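Local coordinates for protein AAR187Cp (Eremothecium gossypii, PDB 3ZIL) that probably regulates the establishment of cohesin-mediated sister-chromatid cohesion, and is present here as its helical C-terminal Wap1 domain, at residues A[18-23]-A[57-62]; A[50-55]-A[139-144]; A[150-155]-A[188-193]. All coordinates share one frame; numbering follows the deposited sequence.

Contact 1: residues A[18-23]-A[57-62]; sequences LKYSED and CQYIVK
Tyr-20 and Tyr-59 hold the nearest pair of CA atoms, with Tyr-20 CA 7.5 Å from Tyr-59 CA, where the first turn of helix 20-27 lies beside helix 54-72. Both residues start their side chains toward the opposing segment, but the two phenols slide past each other in opposite directions. The ring centroids are 5.8 Å apart and the planes are inclined at 51°, an oblique pairing. What meets the Tyr-59 ring squarely is the methylene of Tyr-20: its CB stands over the centre of one face, 3.9 Å from the centroid and only 11° off the ring normal, which satisfies the geometry of a CH-pi contact. Tyr-20 CD2 in turn lies 4.0 Å from Tyr-59 CB. The chi1 of Tyr-59, 177°, places CG trans to the backbone N, and this extends the ring outward until its hydroxyl meets the next residue of the other helix, Tyr-59 OH lying 3.3 Å from Ser-21 CB. Within segment 18-23, CE of Lys-19, the N-cap residue, lies over the centre of one face of the Tyr-20 ring. With an alanine here in place of Tyr-59 the whole ring is lost, and the Tyr-20 methylene would probably be left without the face it rests on, opening a gap between the two helices. The contact is at the surface and buries 152 Å² over both sides. Around it, the Tyr-20 hydroxyl is hydrogen-bonded to Asn-53 and Asp-55, and Tyr-59 also touches Leu-24 and meets the ring of Tyr-63. This is helix-helix packing in the all-helical Wap1 domain: helix 20-27 lies against the early part of helix 54-72, with helix 36-52 between them in the chain.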
loop_
_atom_site.group_PDB
_atom_site.type_symbol
_atom_site.label_atom_id
_atom_site.label_comp_id
_atom_site.label_asym_id
_atom_site.label_seq_id
_atom_site.Cartn_x
_atom_site.Cartn_y
_atom_site.Cartn_z
ATOM N N LEU A 18 24.424 33.145 -19.402
ATOM C CA LEU A 18 25.351 32.266 -20.121
ATOM C C LEU A 18 26.256 31.755 -18.996
ATOM O O LEU A 18 26.256 32.313 -17.878
ATOM C CB LEU A 18 26.175 33.042 -21.191
ATOM C CG LEU A 18 27.489 32.490 -21.829
ATOM C CD1 LEU A 18 27.283 31.410 -22.897
ATOM C CD2 LEU A 18 28.369 33.604 -22.382
ATOM N N LYS A 19 27.049 30.728 -19.298
ATOM C CA LYS A 19 27.681 29.892 -18.282
ATOM C C LYS A 19 26.704 28.720 -18.241
ATOM O O LYS A 19 26.979 27.710 -18.868
ATOM C CB LYS A 19 27.873 30.597 -16.911
ATOM C CG LYS A 19 28.133 29.698 -15.684
ATOM C CD LYS A 19 28.045 30.479 -14.359
ATOM C CE LYS A 19 26.788 31.359 -14.249
ATOM N NZ LYS A 19 26.857 32.547 -13.334
ATOM N N TYR A 20 25.538 28.869 -17.599
ATOM C CA TYR A 20 24.590 27.735 -17.514
ATOM C C TYR A 20 24.173 27.264 -18.901
ATOM O O TYR A 20 24.142 26.080 -19.182
ATOM C CB TYR A 20 23.362 28.097 -16.682
ATOM C CG TYR A 20 23.713 28.345 -15.265
ATOM C CD1 TYR A 20 24.750 27.642 -14.643
ATOM C CD2 TYR A 20 23.024 29.302 -14.526
ATOM C CE1 TYR A 20 25.088 27.884 -13.315
ATOM C CE2 TYR A 20 23.352 29.542 -13.205
ATOM C CZ TYR A 20 24.371 28.823 -12.601
ATOM O OH TYR A 20 24.679 29.115 -11.286
ATOM N N SER A 21 23.921 28.218 -19.780
ATOM C CA SER A 21 23.455 27.936 -21.103
ATOM C C SER A 21 24.491 27.200 -21.948
ATOM O O SER A 21 24.175 26.247 -22.691
ATOM C CB SER A 21 23.021 29.249 -21.743
ATOM O OG SER A 21 22.609 28.994 -23.053
ATOM N N GLU A 22 25.741 27.594 -21.797
ATOM C CA GLU A 22 26.817 26.960 -22.558
ATOM C C GLU A 22 27.165 25.615 -21.916
ATOM O O GLU A 22 27.366 24.619 -22.615
ATOM C CB GLU A 22 28.019 27.910 -22.698
ATOM C CG GLU A 22 29.397 27.251 -22.671
ATOM C CD GLU A 22 30.563 28.275 -22.703
ATOM O OE1 GLU A 22 30.738 29.080 -21.722
ATOM O OE2 GLU A 22 31.331 28.250 -23.712
ATOM N N ASP A 23 27.180 25.575 -20.593
ATOM C CA ASP A 23 27.335 24.315 -19.864
ATOM C C ASP A 23 26.328 23.274 -20.329
ATOM O O ASP A 23 26.670 22.105 -20.416
ATOM C CB ASP A 23 27.077 24.505 -18.367
ATOM C CG ASP A 23 28.182 25.245 -17.664
ATOM O OD1 ASP A 23 29.254 25.521 -18.311
ATOM O OD2 ASP A 23 27.934 25.548 -16.467
ATOM N N CYS A 57 19.558 24.678 -11.072
ATOM C CA CYS A 57 18.243 24.066 -11.042
ATOM C C CYS A 57 17.136 25.058 -11.416
ATOM O O CYS A 57 16.264 24.720 -12.182
ATOM C CB CYS A 57 17.937 23.396 -9.698
ATOM S SG CYS A 57 18.983 21.977 -9.254
ATOM N N GLN A 58 17.168 26.267 -10.879
ATOM C CA GLN A 58 16.169 27.298 -11.173
ATOM C C GLN A 58 16.218 27.667 -12.645
ATOM O O GLN A 58 15.199 27.651 -13.356
ATOM C CB GLN A 58 16.388 28.520 -10.267
ATOM C CG GLN A 58 15.784 28.372 -8.872
ATOM C CD GLN A 58 16.466 29.277 -7.829
ATOM O OE1 GLN A 58 17.598 29.017 -7.392
ATOM N NE2 GLN A 58 15.772 30.343 -7.421
ATOM N N TYR A 59 17.439 27.875 -13.122
ATOM C CA TYR A 59 17.694 28.116 -14.527
ATOM C C TYR A 59 17.051 27.045 -15.442
ATOM O O TYR A 59 16.254 27.362 -16.352
ATOM C CB TYR A 59 19.201 28.251 -14.788
ATOM C CG TYR A 59 19.464 28.439 -16.253
ATOM C CD1 TYR A 59 19.628 27.328 -17.067
ATOM C CD2 TYR A 59 19.485 29.723 -16.849
ATOM C CE1 TYR A 59 19.820 27.451 -18.422
ATOM C CE2 TYR A 59 19.698 29.870 -18.231
ATOM C CZ TYR A 59 19.846 28.699 -19.011
ATOM O OH TYR A 59 20.061 28.685 -20.372
ATOM N N ILE A 60 17.398 25.777 -15.223
ATOM C CA ILE A 60 16.772 24.666 -15.985
ATOM C C ILE A 60 15.257 24.785 -15.965
ATOM O O ILE A 60 14.549 24.696 -17.005
ATOM C CB ILE A 60 17.244 23.285 -15.449
ATOM C CG1 ILE A 60 18.740 23.092 -15.726
ATOM C CG2 ILE A 60 16.398 22.150 -16.037
ATOM C CD1 ILE A 60 19.373 21.960 -14.871
ATOM N N VAL A 61 14.702 25.013 -14.792
ATOM C CA VAL A 61 13.257 24.845 -14.707
ATOM C C VAL A 61 12.621 26.036 -15.416
ATOM O O VAL A 61 11.629 25.867 -16.155
ATOM C CB VAL A 61 12.832 24.683 -13.218
ATOM C CG1 VAL A 61 11.372 25.040 -13.008
ATOM C CG2 VAL A 61 13.116 23.260 -12.769
ATOM N N LYS A 62 13.223 27.239 -15.280
ATOM C CA LYS A 62 12.595 28.413 -15.944
ATOM C C LYS A 62 12.717 28.443 -17.428
ATOM O O LYS A 62 11.882 29.044 -18.080
ATOM C CB LYS A 62 13.183 29.760 -15.469
ATOM C CG LYS A 62 12.995 30.035 -13.985
ATOM C CD LYS A 62 13.613 31.374 -13.553
ATOM C CE LYS A 62 12.828 32.549 -14.133
ATOM N NZ LYS A 62 12.622 33.675 -13.169
#

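Contact 2: residues A[50-55]-A[139-144]; sequences MMNNED and LRKLKF
Lys-141, in the C-terminal part of helix 129-141, is where the segment 139-144 first meets Met-51 and Asn-52. Its CB sits 3.7 Å from Met-51 CE, and further out its CD lies 3.8 Å from Met-51 CG, which shows the lysine chain running across the methionine. Extended beyond CG, the lysine carries its ammonium to the neighbouring amide: Lys-141 NZ donates to Asn-52 OD1 at 3.2 Å, in the carbonyl plane and on a lone pair, with a C=O...donor angle of 129°. The same NZ makes a salt bridge with Asp-137, giving this charge two acceptors, one on its own helix and one on the other. The Met-51 chain bends at chi2 (72°) and chi3 (85°), and this curl brings Met-51 CE to the Lys-141 backbone, 3.3 Å from Lys-141 O. Next comes Leu-142, whose side chain starts away from the other segment but ends closer, with Leu-142 CD2 3.9 Å from Met-51 CE. Phe-89 of helix 81-93 packs on both Met-51 and Leu-142, where helices 36-52 and 129-141 of the Wap1 domain, a family of the TPR clan, meet through their C-terminal parts.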
loop_
_atom_site.group_PDB
_atom_site.type_symbol
_atom_site.label_atom_id
_atom_site.label_comp_id
_atom_site.label_asym_id
_atom_site.label_seq_id
_atom_site.Cartn_x
_atom_site.Cartn_y
_atom_site.Cartn_z
ATOM N N MET A 50 23.594 19.925 -10.251
ATOM C CA MET A 50 22.245 20.329 -9.826
ATOM C C MET A 50 22.147 20.141 -8.347
ATOM O O MET A 50 21.654 21.005 -7.658
ATOM C CB MET A 50 21.178 19.426 -10.480
ATOM C CG MET A 50 21.026 19.694 -11.960
ATOM S SD MET A 50 19.899 18.578 -12.833
ATOM C CE MET A 50 18.435 19.209 -12.052
ATOM N N MET A 51 22.624 19.001 -7.861
ATOM C CA MET A 51 22.730 18.733 -6.416
ATOM C C MET A 51 23.551 19.830 -5.735
ATOM O O MET A 51 23.166 20.260 -4.679
ATOM C CB MET A 51 23.328 17.340 -6.112
ATOM C CG MET A 51 23.332 17.027 -4.620
ATOM S SD MET A 51 21.652 16.694 -3.955
ATOM C CE MET A 51 21.471 14.941 -4.342
ATOM N N ASN A 52 24.617 20.347 -6.386
ATOM C CA ASN A 52 25.465 21.357 -5.769
ATOM C C ASN A 52 25.022 22.832 -6.007
ATOM O O ASN A 52 25.548 23.758 -5.375
ATOM C CB ASN A 52 26.938 21.133 -6.230
ATOM C CG ASN A 52 27.579 19.867 -5.611
ATOM O OD1 ASN A 52 27.068 19.290 -4.637
ATOM N ND2 ASN A 52 28.660 19.380 -6.230
ATOM N N ASN A 53 24.073 23.067 -6.921
ATOM C CA ASN A 53 23.808 24.428 -7.377
ATOM C C ASN A 53 22.309 24.638 -7.664
ATOM O O ASN A 53 21.790 24.278 -8.746
ATOM C CB ASN A 53 24.733 24.786 -8.584
ATOM C CG ASN A 53 24.461 26.173 -9.122
ATOM O OD1 ASN A 53 23.567 26.842 -8.634
ATOM N ND2 ASN A 53 25.197 26.609 -10.138
ATOM N N GLU A 54 21.606 25.167 -6.657
ATOM C CA GLU A 54 20.171 25.436 -6.717
ATOM C C GLU A 54 19.899 26.443 -7.854
ATOM O O GLU A 54 18.890 26.387 -8.550
ATOM C CB GLU A 54 19.697 25.932 -5.319
ATOM C CG GLU A 54 18.217 26.280 -5.165
ATOM C CD GLU A 54 17.287 25.080 -5.391
ATOM O OE1 GLU A 54 17.417 24.071 -4.670
ATOM O OE2 GLU A 54 16.422 25.124 -6.302
ATOM N N ASP A 55 20.858 27.328 -8.085
ATOM C CA ASP A 55 20.731 28.348 -9.142
ATOM C C ASP A 55 20.678 27.683 -10.549
ATOM O O ASP A 55 19.915 28.080 -11.415
ATOM C CB ASP A 55 21.892 29.348 -8.993
ATOM C CG ASP A 55 21.717 30.584 -9.813
ATOM O OD1 ASP A 55 20.610 31.127 -9.842
ATOM O OD2 ASP A 55 22.708 31.054 -10.421
ATOM N N LEU A 139 25.997 9.859 -4.315
ATOM C CA LEU A 139 25.370 8.895 -3.451
ATOM C C LEU A 139 25.236 9.354 -1.999
ATOM O O LEU A 139 24.161 9.210 -1.415
ATOM C CB LEU A 139 26.136 7.553 -3.496
ATOM C CG LEU A 139 25.613 6.231 -4.035
ATOM C CD1 LEU A 139 24.739 6.327 -5.264
ATOM C CD2 LEU A 139 26.786 5.247 -4.236
ATOM N N ARG A 140 26.317 9.868 -1.412
ATOM C CA ARG A 140 26.254 10.549 -0.090
ATOM C C ARG A 140 25.224 11.671 -0.006
ATOM O O ARG A 140 24.735 11.952 1.055
ATOM C CB ARG A 140 27.658 11.039 0.411
ATOM C CG ARG A 140 28.637 9.871 0.631
ATOM C CD ARG A 140 29.993 10.274 1.196
ATOM N NE ARG A 140 30.732 11.268 0.411
ATOM C CZ ARG A 140 31.730 10.976 -0.443
ATOM N NH1 ARG A 140 32.103 9.717 -0.630
ATOM N NH2 ARG A 140 32.372 11.938 -1.114
ATOM N N LYS A 141 24.861 12.297 -1.112
ATOM C CA LYS A 141 23.840 13.341 -1.065
ATOM C C LYS A 141 22.397 12.955 -1.436
ATOM O O LYS A 141 21.502 13.745 -1.227
ATOM C CB LYS A 141 24.282 14.505 -1.964
ATOM C CG LYS A 141 25.303 15.427 -1.313
ATOM C CD LYS A 141 26.238 16.056 -2.349
ATOM C CE LYS A 141 27.388 16.766 -1.619
ATOM N NZ LYS A 141 28.349 17.221 -2.636
ATOM N N LEU A 142 22.187 11.800 -2.090
ATOM C CA LEU A 142 20.850 11.472 -2.660
ATOM C C LEU A 142 19.913 11.096 -1.535
ATOM O O LEU A 142 20.347 10.545 -0.524
ATOM C CB LEU A 142 20.978 10.244 -3.548
ATOM C CG LEU A 142 21.543 10.587 -4.942
ATOM C CD1 LEU A 142 21.901 9.283 -5.598
ATOM C CD2 LEU A 142 20.513 11.426 -5.769
ATOM N N LYS A 143 18.659 11.413 -1.707
ATOM C CA LYS A 143 17.641 10.972 -0.803
ATOM C C LYS A 143 17.606 9.427 -0.670
ATOM O O LYS A 143 17.274 8.916 0.406
ATOM C CB LYS A 143 16.308 11.474 -1.345
ATOM C CG LYS A 143 15.121 11.281 -0.395
ATOM C CD LYS A 143 13.906 11.955 -1.026
ATOM C CE LYS A 143 14.188 13.429 -1.308
ATOM N NZ LYS A 143 13.038 14.149 -1.919
ATOM N N PHE A 144 17.904 8.674 -1.734
ATOM C CA PHE A 144 17.882 7.167 -1.695
ATOM C C PHE A 144 19.019 6.674 -2.566
ATOM O O PHE A 144 19.274 7.257 -3.621
ATOM C CB PHE A 144 16.596 6.592 -2.334
ATOM C CG PHE A 144 15.304 6.974 -1.611
ATOM C CD1 PHE A 144 14.962 6.423 -0.353
ATOM C CD2 PHE A 144 14.420 7.923 -2.170
ATOM C CE1 PHE A 144 13.713 6.758 0.297
ATOM C CE2 PHE A 144 13.200 8.274 -1.505
ATOM C CZ PHE A 144 12.846 7.711 -0.298
#

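Contact 3: residues A[150-155]-A[188-193]; sequences YALYIW and CSLLEN
Leu-190 and Trp-155 are brought together by two different first torsions: chi1 of -174° sets the Trp-155 indole trans to its own backbone N, whereas -69° in Leu-190 leaves CG opposite the carbonyl carbon, sending the isobutyl group into the other helix. Leu-190 CD2 lands above the face of the five-membered ring, 3.5 Å from its centroid and 9° off the normal, which is the geometry of a CH-pi contact. Its twin methyl serves a second part of the indole, Leu-190 CD1 lying 3.8 Å from Trp-155 CE3, near the CD2-CE3 side of the ring system. The same CD1 turns to Leu-152, whose CD2 it meets at 3.6 Å, so one leucine packs against two residues three apart on helix 147-158. Such packing between helices is in keeping with the alpha-helical solenoid of the Wap1 domain, which contains no strand. All three touching residues are buried, and Leu-190 is the most engaged, with 111 Å² of its surface taken up by the opposing segment. Helix 108-116 flanks the site through Leu-108 and Ile-112 against Trp-155, while helix 168-178, between helices 147-158 and 185-193 in the chain, adds Ala-168 to Trp-155 and Leu-172 to Leu-152.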
loop_
_atom_site.group_PDB
_atom_site.type_symbol
_atom_site.label_atom_id
_atom_site.label_comp_id
_atom_site.label_asym_id
_atom_site.label_seq_id
_atom_site.Cartn_x
_atom_site.Cartn_y
_atom_site.Cartn_z
ATOM N N TYR A 150 14.123 4.552 -4.668
ATOM C CA TYR A 150 13.859 5.787 -5.363
ATOM C C TYR A 150 12.612 5.655 -6.326
ATOM O O TYR A 150 11.874 6.572 -6.485
ATOM C CB TYR A 150 15.126 6.324 -6.081
ATOM C CG TYR A 150 15.305 7.834 -5.858
ATOM C CD1 TYR A 150 14.182 8.681 -5.772
ATOM C CD2 TYR A 150 16.586 8.413 -5.691
ATOM C CE1 TYR A 150 14.308 10.051 -5.531
ATOM C CE2 TYR A 150 16.715 9.787 -5.464
ATOM C CZ TYR A 150 15.569 10.597 -5.375
ATOM O OH TYR A 150 15.661 11.927 -5.140
ATOM N N ALA A 151 12.449 4.522 -6.993
ATOM C CA ALA A 151 11.419 4.335 -7.981
ATOM C C ALA A 151 10.088 4.212 -7.284
ATOM O O ALA A 151 9.108 4.868 -7.718
ATOM C CB ALA A 151 11.703 3.076 -8.767
ATOM N N LEU A 152 10.032 3.483 -6.155
ATOM C CA LEU A 152 8.777 3.518 -5.281
ATOM C C LEU A 152 8.375 4.987 -4.910
ATOM O O LEU A 152 7.212 5.402 -5.032
ATOM C CB LEU A 152 9.023 2.749 -3.963
ATOM C CG LEU A 152 9.065 1.197 -4.109
ATOM C CD1 LEU A 152 9.656 0.601 -2.841
ATOM C CD2 LEU A 152 7.648 0.569 -4.364
ATOM N N TYR A 153 9.391 5.737 -4.454
ATOM C CA TYR A 153 9.202 7.142 -4.084
ATOM C C TYR A 153 8.698 8.008 -5.249
ATOM O O TYR A 153 7.765 8.727 -5.095
ATOM C CB TYR A 153 10.500 7.747 -3.533
ATOM C CG TYR A 153 10.323 9.161 -3.053
ATOM C CD1 TYR A 153 9.745 9.423 -1.789
ATOM C CD2 TYR A 153 10.690 10.231 -3.862
ATOM C CE1 TYR A 153 9.586 10.707 -1.335
ATOM C CE2 TYR A 153 10.500 11.513 -3.429
ATOM C CZ TYR A 153 9.964 11.739 -2.171
ATOM O OH TYR A 153 9.780 13.055 -1.796
ATOM N N ILE A 154 9.347 7.930 -6.421
ATOM C CA ILE A 154 8.907 8.686 -7.535
ATOM C C ILE A 154 7.463 8.345 -7.871
ATOM O O ILE A 154 6.648 9.252 -8.147
ATOM C CB ILE A 154 9.784 8.432 -8.798
ATOM C CG1 ILE A 154 11.218 8.837 -8.524
ATOM C CG2 ILE A 154 9.121 9.117 -10.006
ATOM C CD1 ILE A 154 11.282 10.370 -8.236
ATOM N N TRP A 155 7.185 7.038 -7.948
ATOM C CA TRP A 155 5.905 6.521 -8.361
ATOM C C TRP A 155 4.817 6.999 -7.441
ATOM O O TRP A 155 3.773 7.465 -7.907
ATOM C CB TRP A 155 5.987 4.979 -8.297
ATOM C CG TRP A 155 4.758 4.258 -8.829
ATOM C CD1 TRP A 155 3.504 4.805 -9.236
ATOM C CD2 TRP A 155 4.608 2.808 -8.966
ATOM N NE1 TRP A 155 2.626 3.808 -9.603
ATOM C CE2 TRP A 155 3.216 2.573 -9.415
ATOM C CE3 TRP A 155 5.440 1.706 -8.693
ATOM C CZ2 TRP A 155 2.768 1.314 -9.697
ATOM C CZ3 TRP A 155 4.963 0.432 -8.945
ATOM C CH2 TRP A 155 3.652 0.242 -9.460
ATOM N N CYS A 188 2.943 -0.472 0.053
ATOM C CA CYS A 188 1.546 -0.824 0.337
ATOM C C CYS A 188 0.569 0.175 -0.263
ATOM O O CYS A 188 -0.509 -0.206 -0.754
ATOM C CB CYS A 188 1.306 -0.877 1.844
ATOM S SG CYS A 188 2.053 -2.330 2.591
ATOM N N SER A 189 0.864 1.458 -0.053
ATOM C CA SER A 189 0.014 2.483 -0.666
ATOM C C SER A 189 -0.084 2.353 -2.193
ATOM O O SER A 189 -1.147 2.385 -2.717
ATOM C CB SER A 189 0.493 3.895 -0.272
ATOM O OG SER A 189 -0.122 4.787 -1.191
ATOM N N LEU A 190 1.033 2.177 -2.917
ATOM C CA LEU A 190 0.946 1.935 -4.318
ATOM C C LEU A 190 0.158 0.634 -4.732
ATOM O O LEU A 190 -0.571 0.614 -5.715
ATOM C CB LEU A 190 2.401 1.784 -4.825
ATOM C CG LEU A 190 3.289 2.978 -4.828
ATOM C CD1 LEU A 190 4.718 2.524 -5.051
ATOM C CD2 LEU A 190 2.751 4.046 -5.841
ATOM N N LEU A 191 0.363 -0.450 -3.993
ATOM C CA LEU A 191 -0.399 -1.670 -4.152
ATOM C C LEU A 191 -1.917 -1.349 -4.007
ATOM O O LEU A 191 -2.710 -1.664 -4.893
ATOM C CB LEU A 191 0.061 -2.726 -3.139
ATOM C CG LEU A 191 -0.424 -4.213 -3.368
ATOM C CD1 LEU A 191 0.442 -5.118 -2.436
ATOM C CD2 LEU A 191 -1.946 -4.389 -3.153
ATOM N N GLU A 192 -2.288 -0.692 -2.922
ATOM C CA GLU A 192 -3.665 -0.346 -2.613
ATOM C C GLU A 192 -4.275 0.534 -3.704
ATOM O O GLU A 192 -5.339 0.277 -4.200
ATOM C CB GLU A 192 -3.718 0.372 -1.277
ATOM C CG GLU A 192 -5.063 0.542 -0.621
ATOM C CD GLU A 192 -5.059 1.575 0.490
ATOM O OE1 GLU A 192 -4.135 1.692 1.263
ATOM O OE2 GLU A 192 -6.021 2.273 0.563
ATOM N N ASN A 193 -3.538 1.552 -4.090
ATOM C CA ASN A 193 -4.007 2.428 -5.146
ATOM C C ASN A 193 -4.025 1.857 -6.556
ATOM O O ASN A 193 -4.515 2.520 -7.431
ATOM C CB ASN A 193 -3.342 3.814 -5.095
ATOM C CG ASN A 193 -3.672 4.524 -3.799
ATOM O OD1 ASN A 193 -2.810 5.034 -3.100
ATOM N ND2 ASN A 193 -4.901 4.454 -3.420
#

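How the contacts relate
The three contacts run inward along the helical array, their centres 38, 28 and 7 Å from the centre of the chain for contacts 1, 2 and 3. Contacts 1 and 2 have centres 16 Å apart and share helix 54-72; probable hydrogen bonds between Tyr-20 OH and both Asn-53 ND2 (2.8 Å) and Asp-55 OD2 (2.9 Å) join them. Contacts 2 and 3, 22 Å apart between centres, meet through aromatic packing, with Phe-144 CE2 3.4 Å from Tyr-153 CG. Contacts 1 and 3 do not touch, about 11 Å separating their nearest atoms. Glu-192, in segment 188-193 of contact 3, packs on an apolar side chain of the bound peptide.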